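PDB 5WTZ: binary enterotoxin of Clostridium perfringens component a from Clostridium perfringens, which serves as the enzymatic component of a binary enterotoxin, binding NAD+ and probably transferring its ADP-ribose to actin in the intoxicated cell. Local coordinates for residues K59-D64 / Y298-P303; I136-K141 / I359-L364; Y401-S406 / T411-I416. All coordinates share one frame; numbering follows the deposited sequence.

Contact 1: residues K59-D64 / Y298-P303; sequences KKFALD and YRRMGP. With NAD (nicotinamide-adenine-dinucleotide), chain B.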
loop_
_atom_site.group_PDB
_atom_site.type_symbol
_atom_site.label_atom_id
_atom_site.label_comp_id
_atom_site.label_asym_id
_atom_site.label_seq_id
_atom_site.Cartn_x
_atom_site.Cartn_y
_atom_site.Cartn_z
ATOM N N LYS A 59 7.589 -11.151 -2.399
ATOM C CA LYS A 59 8.671 -10.821 -3.304
ATOM C C LYS A 59 9.064 -9.354 -3.198
ATOM O O LYS A 59 10.246 -9.028 -3.131
ATOM C CB LYS A 59 8.283 -11.149 -4.748
ATOM C CG LYS A 59 9.403 -10.941 -5.751
ATOM C CD LYS A 59 8.868 -10.997 -7.172
ATOM C CE LYS A 59 9.966 -10.714 -8.203
ATOM N NZ LYS A 59 11.130 -11.616 -8.017
ATOM N N LYS A 60 8.079 -8.466 -3.181
ATOM C CA LYS A 60 8.395 -7.048 -3.225
ATOM C C LYS A 60 8.963 -6.540 -1.900
ATOM O O LYS A 60 9.681 -5.544 -1.885
ATOM C CB LYS A 60 7.167 -6.232 -3.638
ATOM C CG LYS A 60 6.014 -6.191 -2.673
ATOM C CD LYS A 60 4.823 -5.612 -3.428
ATOM C CE LYS A 60 3.697 -5.159 -2.534
ATOM N NZ LYS A 60 2.546 -4.735 -3.402
ATOM N N PHE A 61 8.680 -7.232 -0.800
ATOM C CA PHE A 61 9.251 -6.821 0.489
ATOM C C PHE A 61 10.526 -7.589 0.873
ATOM O O PHE A 61 11.135 -7.308 1.906
ATOM C CB PHE A 61 8.213 -6.971 1.590
ATOM C CG PHE A 61 7.123 -5.940 1.534
ATOM C CD1 PHE A 61 7.401 -4.614 1.816
ATOM C CD2 PHE A 61 5.826 -6.300 1.189
ATOM C CE1 PHE A 61 6.405 -3.643 1.762
ATOM C CE2 PHE A 61 4.820 -5.333 1.135
ATOM C CZ PHE A 61 5.119 -4.005 1.425
ATOM N N ALA A 62 10.928 -8.552 0.049
ATOM C CA ALA A 62 12.095 -9.385 0.338
ATOM C C ALA A 62 13.422 -8.636 0.251
ATOM O O ALA A 62 13.512 -7.511 -0.280
ATOM C CB ALA A 62 12.132 -10.580 -0.605
ATOM N N LEU A 63 14.470 -9.292 0.745
ATOM C CA LEU A 63 15.828 -8.823 0.565
ATOM C C LEU A 63 16.198 -8.890 -0.907
ATOM O O LEU A 63 15.553 -9.595 -1.678
ATOM C CB LEU A 63 16.812 -9.648 1.391
ATOM C CG LEU A 63 16.716 -9.485 2.904
ATOM C CD1 LEU A 63 17.373 -10.676 3.578
ATOM C CD2 LEU A 63 17.397 -8.188 3.313
ATOM N N ASP A 64 17.252 -8.175 -1.280
ATOM C CA ASP A 64 17.614 -7.989 -2.686
ATOM C C ASP A 64 17.926 -9.262 -3.461
ATOM O O ASP A 64 17.552 -9.369 -4.627
ATOM C CB ASP A 64 18.805 -7.037 -2.792
ATOM C CG ASP A 64 18.435 -5.613 -2.436
ATOM O OD1 ASP A 64 17.374 -5.414 -1.802
ATOM O OD2 ASP A 64 19.193 -4.691 -2.805
ATOM N N TYR A 298 8.739 3.827 2.606
ATOM C CA TYR A 298 8.771 2.646 3.481
ATOM C C TYR A 298 9.729 2.779 4.663
ATOM O O TYR A 298 10.698 3.524 4.617
ATOM C CB TYR A 298 9.166 1.397 2.674
ATOM C CG TYR A 298 8.256 1.081 1.497
ATOM C CD1 TYR A 298 8.484 1.658 0.238
ATOM C CD2 TYR A 298 7.176 0.212 1.643
ATOM C CE1 TYR A 298 7.649 1.368 -0.841
ATOM C CE2 TYR A 298 6.336 -0.087 0.574
ATOM C CZ TYR A 298 6.569 0.503 -0.650
ATOM O OH TYR A 298 5.738 0.192 -1.693
ATOM N N ARG A 299 9.487 2.010 5.717
ATOM C CA ARG A 299 10.402 2.030 6.853
ATOM C C ARG A 299 10.362 0.681 7.550
ATOM O O ARG A 299 9.281 0.159 7.822
ATOM C CB ARG A 299 10.042 3.145 7.848
ATOM C CG ARG A 299 10.985 3.199 9.058
ATOM C CD ARG A 299 10.683 4.388 9.993
ATOM N NE ARG A 299 11.305 4.116 11.284
ATOM C CZ ARG A 299 12.611 4.195 11.513
ATOM N NH1 ARG A 299 13.442 4.601 10.547
ATOM N NH2 ARG A 299 13.099 3.888 12.715
ATOM N N ARG A 300 11.539 0.117 7.802
ATOM C CA ARG A 300 11.671 -1.044 8.667
ATOM C C ARG A 300 11.742 -0.514 10.089
ATOM O O ARG A 300 12.731 0.109 10.486
ATOM C CB ARG A 300 12.899 -1.858 8.274
ATOM C CG ARG A 300 12.865 -2.302 6.799
ATOM C CD ARG A 300 11.593 -3.115 6.508
ATOM N NE ARG A 300 11.347 -3.397 5.086
ATOM C CZ ARG A 300 11.127 -4.617 4.596
ATOM N NH1 ARG A 300 11.176 -5.672 5.393
ATOM N NH2 ARG A 300 10.890 -4.801 3.306
ATOM N N MET A 301 10.659 -0.688 10.837
ATOM C CA MET A 301 10.521 -0.055 12.145
ATOM C C MET A 301 10.915 -1.048 13.226
ATOM O O MET A 301 10.663 -2.244 13.096
ATOM C CB MET A 301 9.079 0.432 12.378
ATOM C CG MET A 301 8.450 1.209 11.206
ATOM S SD MET A 301 6.677 1.508 11.443
ATOM C CE MET A 301 6.710 2.875 12.549
ATOM N N GLY A 302 11.542 -0.561 14.289
ATOM C CA GLY A 302 11.795 -1.397 15.450
ATOM C C GLY A 302 10.572 -1.443 16.357
ATOM O O GLY A 302 9.685 -0.582 16.254
ATOM N N PRO A 303 10.522 -2.422 17.271
ATOM C CA PRO A 303 9.345 -2.588 18.138
ATOM C C PRO A 303 9.062 -1.378 19.039
ATOM O O PRO A 303 7.887 -1.118 19.316
ATOM C CB PRO A 303 9.707 -3.818 18.978
ATOM C CG PRO A 303 11.226 -3.865 18.959
ATOM C CD PRO A 303 11.548 -3.446 17.548
HETATM P PA NAD B . 16.271 5.302 14.093
HETATM O O1A NAD B . 17.021 6.362 14.864
HETATM O O2A NAD B . 14.978 5.637 13.412
HETATM O O5B NAD B . 15.970 4.040 15.051
HETATM C C5B NAD B . 16.892 3.569 16.040
HETATM C C4B NAD B . 16.128 2.851 17.135
HETATM O O4B NAD B . 15.264 3.804 17.768
HETATM C C3B NAD B . 15.250 1.731 16.582
HETATM O O3B NAD B . 15.264 0.639 17.516
HETATM C C2B NAD B . 13.869 2.369 16.519
HETATM O O2B NAD B . 12.813 1.416 16.671
HETATM C C1B NAD B . 13.901 3.380 17.660
HETATM N N9A NAD B . 13.044 4.532 17.315
HETATM C C8A NAD B . 13.155 5.326 16.234
HETATM N N7A NAD B . 12.181 6.278 16.237
HETATM C C5A NAD B . 11.431 6.068 17.325
HETATM C C6A NAD B . 10.244 6.700 17.938
HETATM N N6A NAD B . 9.660 7.767 17.349
HETATM N N1A NAD B . 9.757 6.160 19.082
HETATM C C2A NAD B . 10.338 5.103 19.674
HETATM N N3A NAD B . 11.430 4.489 19.179
HETATM C C4A NAD B . 11.994 4.917 18.025
HETATM O O3 NAD B . 17.289 4.742 12.987
HETATM P PN NAD B . 17.199 3.398 12.110
HETATM O O1N NAD B . 16.013 3.527 11.180
HETATM O O2N NAD B . 17.342 2.214 13.037
HETATM O O5D NAD B . 18.574 3.549 11.289
HETATM C C5D NAD B . 18.875 4.722 10.533
HETATM C C4D NAD B . 20.034 4.423 9.600
HETATM O O4D NAD B . 19.575 3.603 8.523
HETATM C C3D NAD B . 20.521 5.700 8.944
HETATM O O3D NAD B . 21.879 5.479 8.520
HETATM C C2D NAD B . 19.623 5.831 7.734
HETATM O O2D NAD B . 20.259 6.563 6.681
HETATM C C1D NAD B . 19.327 4.378 7.356
HETATM N N1N NAD B . 17.938 4.149 6.907
HETATM C C2N NAD B . 17.108 3.343 7.601
HETATM C C3N NAD B . 15.795 3.133 7.164
HETATM C C7N NAD B . 14.848 2.234 7.911
HETATM O O7N NAD B . 14.962 2.029 9.125
HETATM N N7N NAD B . 13.910 1.652 7.181
HETATM C C4N NAD B . 15.330 3.735 6.001
HETATM C C5N NAD B . 16.202 4.560 5.308
HETATM C C6N NAD B . 17.501 4.746 5.788
HETATM O O HOH W 1 10.582 -8.471 4.853
#
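The R300 guanidinium turns one edge to the F61 carbonyl, with a bridging water also in its plane. The nearest R300 atom to the F61 ring, NH2, lies at the ring's edge, 3.8 Å from CD1, with the ring and guanidinium planes 69° apart. Y298 approaches that ring obliquely, its CE2 3.7 Å from F61 CE1. The contact joins residues 59-64, on and after helix 36-61, to strand 295-301, an outermost strand of the NAD-binding ADP-ribosyltransferase sheet. R300 NH2 donates to F61 O at 2.9 Å (155° at the hydrogen), and the water donates to the same oxygen while accepting from R300 NH1. A bend at chi2 (-57°) turns the R300 chain toward the F61 carbonyl, where NH2 also reaches the carbonyl of S347. The Y298 hydroxyl bonds to N215.

R299, next along the strand, serves the ligand instead. Its chain, extended from CG to NE, sends the guanidinium to the NAD diphosphate, while E305 and the S342 carbonyl brace it from the protein side. The role of R299 is consistent with that of the arginine of the R-S-E class of ADP-ribosyltransferases. R299 NH1 donates to NAD O1N at 2.9 Å; R299 NH2 makes a weak bond to NAD O2A at 2.7 Å. Farther along, CA of G302 lies 3.2 Å from the ribose oxygen O2B of NAD.

Contact 2: residues I136-K141 / I359-L364; sequences IQDGFK and ILRLHL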
loop_
_atom_site.group_PDB
_atom_site.type_symbol
_atom_site.label_atom_id
_atom_site.label_comp_id
_atom_site.label_asym_id
_atom_site.label_seq_id
_atom_site.Cartn_x
_atom_site.Cartn_y
_atom_site.Cartn_z
ATOM N N ILE A 136 -4.069 1.028 -0.507
ATOM C CA ILE A 136 -3.225 0.313 -1.448
ATOM C C ILE A 136 -3.735 -1.112 -1.651
ATOM O O ILE A 136 -3.997 -1.842 -0.695
ATOM C CB ILE A 136 -1.730 0.326 -0.970
ATOM C CG1 ILE A 136 -1.180 1.757 -1.058
ATOM C CG2 ILE A 136 -0.886 -0.630 -1.803
ATOM C CD1 ILE A 136 0.198 1.935 -0.426
ATOM N N GLN A 137 -3.867 -1.514 -2.911
ATOM C CA GLN A 137 -4.339 -2.855 -3.238
ATOM C C GLN A 137 -3.202 -3.749 -3.735
ATOM O O GLN A 137 -2.730 -3.594 -4.866
ATOM C CB GLN A 137 -5.447 -2.772 -4.289
ATOM C CG GLN A 137 -6.563 -1.808 -3.903
ATOM C CD GLN A 137 -7.346 -2.277 -2.695
ATOM O OE1 GLN A 137 -7.797 -3.429 -2.641
ATOM N NE2 GLN A 137 -7.543 -1.390 -1.733
ATOM N N ASP A 138 -2.782 -4.698 -2.894
ATOM C CA ASP A 138 -1.672 -5.595 -3.227
ATOM C C ASP A 138 -2.075 -6.681 -4.218
ATOM O O ASP A 138 -3.200 -7.172 -4.190
ATOM C CB ASP A 138 -1.109 -6.251 -1.975
ATOM C CG ASP A 138 -0.466 -5.250 -1.063
ATOM O OD1 ASP A 138 0.585 -4.708 -1.458
ATOM O OD2 ASP A 138 -1.020 -5.001 0.017
ATOM N N GLY A 139 -1.140 -7.066 -5.077
ATOM C CA GLY A 139 -1.394 -8.110 -6.054
ATOM C C GLY A 139 -2.349 -7.692 -7.160
ATOM O O GLY A 139 -2.652 -6.506 -7.327
ATOM N N PHE A 140 -2.803 -8.670 -7.934
ATOM C CA PHE A 140 -3.834 -8.443 -8.935
ATOM C C PHE A 140 -5.191 -8.493 -8.251
ATOM O O PHE A 140 -5.373 -9.175 -7.242
ATOM C CB PHE A 140 -3.760 -9.480 -10.063
ATOM C CG PHE A 140 -2.418 -9.551 -10.729
ATOM C CD1 PHE A 140 -2.087 -8.682 -11.746
ATOM C CD2 PHE A 140 -1.476 -10.483 -10.316
ATOM C CE1 PHE A 140 -0.833 -8.741 -12.343
ATOM C CE2 PHE A 140 -0.230 -10.546 -10.905
ATOM C CZ PHE A 140 0.093 -9.675 -11.922
ATOM N N LYS A 141 -6.146 -7.760 -8.798
ATOM C CA LYS A 141 -7.475 -7.710 -8.219
ATOM C C LYS A 141 -8.497 -8.113 -9.268
ATOM O O LYS A 141 -8.678 -7.422 -10.263
ATOM C CB LYS A 141 -7.768 -6.304 -7.674
ATOM C CG LYS A 141 -9.159 -6.141 -7.066
ATOM C CD LYS A 141 -9.458 -7.238 -6.051
ATOM C CE LYS A 141 -10.668 -6.884 -5.188
ATOM N NZ LYS A 141 -10.912 -7.886 -4.107
ATOM N N ILE A 359 6.746 -3.199 9.057
ATOM C CA ILE A 359 7.049 -2.520 7.801
ATOM C C ILE A 359 6.084 -1.366 7.538
ATOM O O ILE A 359 4.914 -1.572 7.178
ATOM C CB ILE A 359 7.002 -3.498 6.612
ATOM C CG1 ILE A 359 7.845 -4.738 6.914
ATOM C CG2 ILE A 359 7.443 -2.796 5.330
ATOM C CD1 ILE A 359 7.704 -5.869 5.885
ATOM N N LEU A 360 6.576 -0.147 7.723
ATOM C CA LEU A 360 5.790 1.045 7.421
ATOM C C LEU A 360 5.603 1.161 5.919
ATOM O O LEU A 360 6.561 1.056 5.157
ATOM C CB LEU A 360 6.471 2.301 7.968
ATOM C CG LEU A 360 5.588 3.554 7.936
ATOM C CD1 LEU A 360 4.390 3.378 8.858
ATOM C CD2 LEU A 360 6.433 4.790 8.318
ATOM N N ARG A 361 4.357 1.314 5.484
ATOM C CA ARG A 361 4.098 1.709 4.101
ATOM C C ARG A 361 3.362 3.032 4.154
ATOM O O ARG A 361 2.138 3.077 4.329
ATOM C CB ARG A 361 3.305 0.640 3.336
ATOM C CG ARG A 361 3.038 1.013 1.866
ATOM C CD ARG A 361 2.734 -0.207 0.982
ATOM N NE ARG A 361 1.493 -0.877 1.390
ATOM C CZ ARG A 361 1.040 -2.020 0.873
ATOM N NH1 ARG A 361 1.724 -2.656 -0.067
ATOM N NH2 ARG A 361 -0.090 -2.551 1.323
ATOM N N LEU A 362 4.140 4.106 4.029
ATOM C CA LEU A 362 3.692 5.459 4.349
ATOM C C LEU A 362 3.267 6.250 3.122
ATOM O O LEU A 362 4.041 6.403 2.167
ATOM C CB LEU A 362 4.807 6.212 5.075
ATOM C CG LEU A 362 4.495 7.652 5.508
ATOM C CD1 LEU A 362 3.381 7.721 6.613
ATOM C CD2 LEU A 362 5.795 8.351 5.926
ATOM N N HIS A 363 2.047 6.763 3.165
ATOM C CA HIS A 363 1.555 7.721 2.177
ATOM C C HIS A 363 2.065 9.097 2.579
ATOM O O HIS A 363 1.579 9.671 3.557
ATOM C CB HIS A 363 0.025 7.712 2.106
ATOM C CG HIS A 363 -0.542 8.661 1.091
ATOM N ND1 HIS A 363 -1.867 9.034 1.084
ATOM C CD2 HIS A 363 0.035 9.309 0.053
ATOM C CE1 HIS A 363 -2.083 9.878 0.088
ATOM N NE2 HIS A 363 -0.943 10.067 -0.548
ATOM N N LEU A 364 3.056 9.597 1.836
ATOM C CA LEU A 364 3.739 10.853 2.118
ATOM C C LEU A 364 3.194 11.950 1.215
ATOM O O LEU A 364 3.496 11.977 0.018
ATOM C CB LEU A 364 5.257 10.683 1.909
ATOM C CG LEU A 364 6.188 11.852 2.239
ATOM C CD1 LEU A 364 5.998 12.247 3.697
ATOM C CD2 LEU A 364 7.645 11.480 1.984
#
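R361 and D138 meet end-on from opposite directions, two guanidinium nitrogens each taking one carboxylate oxygen. R361 NH1 donates to D138 OD1 at 2.7 Å and R361 NH2 donates to D138 OD2 at 2.9 Å, the latter bond almost straight at 174°. Both oxygens use their syn lone pairs, and with the two flat groups only 20° from coplanar, the paired bonds should fix the rotation of the carboxylate and guanidinium together. I136 completes the first shell: its CG2 sits over the centre of one guanidinium face, 3.6 Å from R361 CZ, while CD1 of I136 rests against the chain at R361 CD, also 3.6 Å away. R361 extends from the strand with CG anti to the backbone N (chi1 -179°), then bends at chi3, which swings the charged end under I136.

Further charges position the pair. D417 on strand 411-420 holds R361 NE, and D138 OD1 takes a second cation, K60; the neighbouring cations would probably stabilise the carboxylate form of D138 and D417. Y298 and I415 of the same sheet, with F61 of the helix 36-61, pack along R361.

The loop 136-141 lies in the first of the two ADP-ribosyltransferase family regions and strand 358-364 in the second, so this bidentate salt bridge joins the two ADP-ribosyltransferase-like regions, consistent with the two-domain build of the VIP2 family.

Contact 3: residues Y401-S406 / T411-I416; sequences YYDESS and TNKLII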
loop_
_atom_site.group_PDB
_atom_site.type_symbol
_atom_site.label_atom_id
_atom_site.label_comp_id
_atom_site.label_asym_id
_atom_site.label_seq_id
_atom_site.Cartn_x
_atom_site.Cartn_y
_atom_site.Cartn_z
ATOM N N TYR A 401 1.978 -10.675 6.595
ATOM C CA TYR A 401 2.426 -11.716 5.670
ATOM C C TYR A 401 3.560 -12.477 6.319
ATOM O O TYR A 401 4.132 -12.029 7.307
ATOM C CB TYR A 401 2.848 -11.134 4.313
ATOM C CG TYR A 401 4.304 -10.731 4.214
ATOM C CD1 TYR A 401 4.735 -9.527 4.736
ATOM C CD2 TYR A 401 5.246 -11.561 3.583
ATOM C CE1 TYR A 401 6.075 -9.135 4.638
ATOM C CE2 TYR A 401 6.588 -11.182 3.491
ATOM C CZ TYR A 401 6.984 -9.965 4.019
ATOM O OH TYR A 401 8.301 -9.573 3.944
ATOM N N TYR A 402 3.868 -13.637 5.773
ATOM C CA TYR A 402 4.893 -14.478 6.358
ATOM C C TYR A 402 6.196 -14.376 5.579
ATOM O O TYR A 402 6.269 -14.806 4.429
ATOM C CB TYR A 402 4.420 -15.932 6.418
ATOM C CG TYR A 402 5.431 -16.844 7.061
ATOM C CD1 TYR A 402 5.685 -16.781 8.431
ATOM C CD2 TYR A 402 6.158 -17.744 6.302
ATOM C CE1 TYR A 402 6.623 -17.613 9.026
ATOM C CE2 TYR A 402 7.097 -18.587 6.889
ATOM C CZ TYR A 402 7.327 -18.517 8.246
ATOM O OH TYR A 402 8.265 -19.356 8.812
ATOM N N ASP A 403 7.209 -13.781 6.208
ATOM C CA ASP A 403 8.566 -13.765 5.657
ATOM C C ASP A 403 9.230 -15.085 5.996
ATOM O O ASP A 403 9.655 -15.299 7.136
ATOM C CB ASP A 403 9.387 -12.591 6.214
ATOM C CG ASP A 403 10.765 -12.453 5.543
ATOM O OD1 ASP A 403 11.201 -13.382 4.826
ATOM O OD2 ASP A 403 11.414 -11.404 5.734
ATOM N N GLU A 404 9.334 -15.958 4.999
ATOM C CA GLU A 404 9.812 -17.322 5.199
ATOM C C GLU A 404 11.328 -17.414 5.160
ATOM O O GLU A 404 11.902 -18.467 5.429
ATOM C CB GLU A 404 9.212 -18.258 4.137
ATOM C CG GLU A 404 9.831 -18.152 2.738
ATOM C CD GLU A 404 9.364 -16.933 1.947
ATOM O OE1 GLU A 404 8.329 -16.323 2.303
ATOM O OE2 GLU A 404 10.041 -16.581 0.957
ATOM N N SER A 405 11.976 -16.310 4.817
ATOM C CA SER A 405 13.422 -16.315 4.620
ATOM C C SER A 405 14.183 -16.398 5.941
ATOM O O SER A 405 13.755 -15.852 6.976
ATOM C CB SER A 405 13.868 -15.069 3.839
ATOM O OG SER A 405 13.797 -13.901 4.634
ATOM N N SER A 406 15.325 -17.071 5.879
ATOM C CA SER A 406 16.224 -17.193 7.012
ATOM C C SER A 406 16.739 -15.831 7.466
ATOM O O SER A 406 16.688 -15.505 8.653
ATOM C CB SER A 406 17.395 -18.106 6.658
ATOM O OG SER A 406 18.218 -18.332 7.789
ATOM N N THR A 411 9.420 -15.302 10.087
ATOM C CA THR A 411 8.348 -14.800 10.936
ATOM C C THR A 411 7.256 -14.075 10.159
ATOM O O THR A 411 7.489 -13.511 9.082
ATOM C CB THR A 411 8.902 -13.822 12.002
ATOM O OG1 THR A 411 7.839 -13.360 12.842
ATOM C CG2 THR A 411 9.488 -12.637 11.331
ATOM N N ASN A 412 6.052 -14.078 10.720
ATOM C CA ASN A 412 5.048 -13.128 10.285
ATOM C C ASN A 412 5.512 -11.695 10.526
ATOM O O ASN A 412 6.078 -11.367 11.578
ATOM C CB ASN A 412 3.722 -13.364 10.997
ATOM C CG ASN A 412 2.969 -14.531 10.431
ATOM O OD1 ASN A 412 3.023 -14.791 9.230
ATOM N ND2 ASN A 412 2.247 -15.243 11.285
ATOM N N LYS A 413 5.267 -10.847 9.538
ATOM C CA LYS A 413 5.566 -9.431 9.637
ATOM C C LYS A 413 4.306 -8.617 9.364
ATOM O O LYS A 413 3.349 -9.130 8.763
ATOM C CB LYS A 413 6.691 -9.065 8.670
ATOM C CG LYS A 413 8.001 -9.808 8.985
ATOM C CD LYS A 413 9.146 -9.339 8.097
ATOM C CE LYS A 413 10.495 -9.747 8.688
ATOM N NZ LYS A 413 11.639 -9.512 7.724
ATOM N N LEU A 414 4.289 -7.364 9.809
ATOM C CA LEU A 414 3.122 -6.502 9.608
ATOM C C LEU A 414 3.419 -5.330 8.688
ATOM O O LEU A 414 4.282 -4.497 8.965
ATOM C CB LEU A 414 2.598 -5.977 10.946
ATOM C CG LEU A 414 2.203 -7.058 11.956
ATOM C CD1 LEU A 414 1.744 -6.441 13.262
ATOM C CD2 LEU A 414 1.117 -7.984 11.386
ATOM N N ILE A 415 2.682 -5.282 7.592
ATOM C CA ILE A 415 2.707 -4.144 6.699
ATOM C C ILE A 415 1.752 -3.095 7.263
ATOM O O ILE A 415 0.544 -3.330 7.349
ATOM C CB ILE A 415 2.307 -4.569 5.272
ATOM C CG1 ILE A 415 3.208 -5.714 4.806
ATOM C CG2 ILE A 415 2.390 -3.375 4.307
ATOM C CD1 ILE A 415 2.687 -6.483 3.622
ATOM N N ILE A 416 2.295 -1.958 7.671
ATOM C CA ILE A 416 1.500 -0.946 8.368
ATOM C C ILE A 416 1.283 0.232 7.432
ATOM O O ILE A 416 2.140 1.110 7.297
ATOM C CB ILE A 416 2.182 -0.503 9.680
ATOM C CG1 ILE A 416 2.464 -1.737 10.554
ATOM C CG2 ILE A 416 1.318 0.505 10.426
ATOM C CD1 ILE A 416 3.126 -1.431 11.857
#
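Y401 and K413 form a hydrogen-bonded pair of the antiparallel beta hairpin made by strands 391-403 and 411-420, and their side chains lie next to each other, pointing the same way. The Y401 amide donates to the K413 carbonyl oxygen, and K413 N returns a 2.8 Å bond to Y401 O that is nearly straight, 172° at the hydrogen. The same Y401 oxygen also receives a CA-H...O contact from N412. A chi1 of 89° holds the Y401 ring over its own backbone and tips it toward the partner strand: CE1 comes within 4.1 Å of K413 CB, and CD1 is 3.8 Å from CD1 of I415, whose side chain crosses it at about a right angle. I57 and F61 of helix 36-61 pack against both Y401 and I415.

K413 runs on past the tyrosine as an extended chain, its CD lying along CB of D403, and ends in a salt bridge from NZ to D403 OD2 at 2.8 Å, met on the anti side of that oxygen. The carbonyls of A354 and G408 also accept from NZ, so three oxygens hold this ammonium group. D403 pairs with T411 through two further backbone bonds, one of them from D403 N to T411 O.

On the face shared by Y402 and N412 the contact is different. The N412 amide oxygen OD1 lies at the edge of the Y402 ring and 3.3 Å from Y402 CB, the two planes 83° apart; ND2 of N412 is bonded to the F317 carbonyl. Beyond the strand the chain bends in an Asx turn: D403 OD1 accepts from S405 N at 3.0 Å and from S405 OG at 2.7 Å, both donors on the same face of the carboxylate.

All three contacts meet on one sheet of the NAD-binding half, in which strand 358-364 lies between 295-301 and 411-420. Probable backbone hydrogen bonds join them: R299 O to L360 N (2.7 Å) links contacts 1 and 2, and I359 O to I416 N (2.7 Å) links contacts 2 and 3. K60 and F61 of helix 36-61 tie contact 1 to the other two, K60 NZ lying 2.8 Å from D138 OD1 of contact 2 and F61 CE2 3.5 Å from I415 CD1 of contact 3. Within contact 1, segment 298-303 binds NAD, chiefly through R299, whereas the side chains of R361 and K413 stay about 11 Å from it, behind the first shell of the pocket.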